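Local structure of rhamnosidase B (Bacillus sp., 2OKX) at residues V153-A156 against R157-A160. The protein is a glycoside hydrolase family 78 enzyme that hydrolyses terminal alpha-L-rhamnose residues from alpha-L-rhamnosides. Sequence-based numbering, arbitrary orientation.
Sequences VIDA and RELA
Asp155 and Arg157 lock together just where the strand 153-155 gives way to a 3-10 turn. The guanidinium comes side-on, NE meeting the syn lone pair of Asp155 OD2 at 2.9 Å while NH2 reaches Asp155 OD1 at 2.7 Å. With the two flat groups only 28° apart, each carboxylate oxygen takes one guanidinium nitrogen, and the paired bonds fix the rotation of both ends. The arginine chain doubles back to its near neighbour through a bend at CG-CD (chi3 -60°). On its anti side, OD2 also accepts the backbone N of Arg157 at 3.0 Å, closing an Asx turn; CG anti to the backbone N (chi1 -173°) sets the carboxylate beside the carbonyl carbon, where the chain continues to Arg157 N. Were Asp155 an alanine, the guanidinium would probably lose its mate and the Arg157 N-H this acceptor, setting the arginine chain free to swing. Two successive type I turns carry the backbone round: Glu158 N binds Asp155 O at 3.1 Å, and Leu159 N binds Ala156 O at the same length. One water donates to both Asp155 OD1 and Glu158 OE1, bridging two carboxylates that do not bond to each other directly; Arg138, salt-bridged to Glu158 OE1, probably eases their repulsion. The turn follows strand 153-155, a short strand that runs parallel to strand 485-489 in a mixed sheet, with Ile154 and Ala156 both bonding to the backbone of Ile489, while Ile154 and Ala156 also pack their side chains on strand 493-498.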
loop_
_atom_site.group_PDB
_atom_site.type_symbol
_atom_site.label_atom_id
_atom_site.label_comp_id
_atom_site.label_asym_id
_atom_site.label_seq_id
_atom_site.Cartn_x
_atom_site.Cartn_y
_atom_site.Cartn_z
ATOM N N VAL A 153 -6.564 5.208 18.415
ATOM C CA VAL A 153 -7.000 6.266 19.319
ATOM C C VAL A 153 -6.552 5.743 20.683
ATOM O O VAL A 153 -7.042 4.711 21.149
ATOM C CB VAL A 153 -8.527 6.442 19.314
ATOM C CG1 VAL A 153 -8.941 7.378 20.440
ATOM C CG2 VAL A 153 -8.975 7.011 17.977
ATOM N N ILE A 154 -5.606 6.445 21.301
ATOM C CA ILE A 154 -5.047 6.028 22.582
ATOM C C ILE A 154 -5.197 7.082 23.669
ATOM O O ILE A 154 -4.753 8.215 23.503
ATOM C CB ILE A 154 -3.527 5.731 22.452
ATOM C CG1 ILE A 154 -3.262 4.779 21.282
ATOM C CG2 ILE A 154 -2.995 5.155 23.757
ATOM C CD1 ILE A 154 -3.803 3.375 21.469
ATOM N N ASP A 155 -5.814 6.705 24.784
ATOM C CA ASP A 155 -5.970 7.626 25.903
ATOM C C ASP A 155 -4.920 7.218 26.929
ATOM O O ASP A 155 -5.108 6.264 27.690
ATOM C CB ASP A 155 -7.375 7.521 26.495
ATOM C CG ASP A 155 -7.636 8.572 27.553
ATOM O OD1 ASP A 155 -8.819 8.914 27.775
ATOM O OD2 ASP A 155 -6.659 9.050 28.168
ATOM N N ALA A 156 -3.807 7.946 26.929
ATOM C CA ALA A 156 -2.685 7.664 27.814
ATOM C C ALA A 156 -3.015 7.733 29.302
ATOM O O ALA A 156 -2.268 7.216 30.130
ATOM C CB ALA A 156 -1.527 8.604 27.488
ATOM N N ARG A 157 -4.126 8.368 29.649
ATOM C CA ARG A 157 -4.517 8.460 31.052
ATOM C C ARG A 157 -4.853 7.082 31.627
ATOM O O ARG A 157 -4.817 6.882 32.842
ATOM C CB ARG A 157 -5.712 9.400 31.203
ATOM C CG ARG A 157 -5.373 10.842 30.888
ATOM C CD ARG A 157 -6.611 11.705 30.845
ATOM N NE ARG A 157 -7.555 11.259 29.825
ATOM C CZ ARG A 157 -8.655 11.927 29.493
ATOM N NH1 ARG A 157 -8.947 13.073 30.100
ATOM N NH2 ARG A 157 -9.465 11.451 28.556
ATOM N N GLU A 158 -5.162 6.130 30.751
ATOM C CA GLU A 158 -5.503 4.774 31.178
ATOM C C GLU A 158 -4.419 3.779 30.789
ATOM O O GLU A 158 -4.590 2.568 30.943
ATOM C CB GLU A 158 -6.826 4.339 30.546
ATOM C CG GLU A 158 -7.951 5.329 30.746
ATOM C CD GLU A 158 -9.226 4.908 30.050
ATOM O OE1 GLU A 158 -10.162 5.730 29.998
ATOM O OE2 GLU A 158 -9.295 3.761 29.557
ATOM N N LEU A 159 -3.301 4.293 30.285
ATOM C CA LEU A 159 -2.195 3.447 29.853
ATOM C C LEU A 159 -1.053 3.395 30.865
ATOM O O LEU A 159 -0.592 4.427 31.352
ATOM C CB LEU A 159 -1.667 3.943 28.496
ATOM C CG LEU A 159 -0.467 3.268 27.819
ATOM C CD1 LEU A 159 0.824 3.714 28.457
ATOM C CD2 LEU A 159 -0.610 1.771 27.900
ATOM N N ALA A 160 -0.609 2.180 31.177
ATOM C CA ALA A 160 0.504 1.975 32.100
ATOM C C ALA A 160 1.778 2.102 31.259
ATOM O O ALA A 160 2.252 1.125 30.681
ATOM C CB ALA A 160 0.413 0.586 32.732
HETATM O O HOH W 1 -9.788 8.362 30.258
#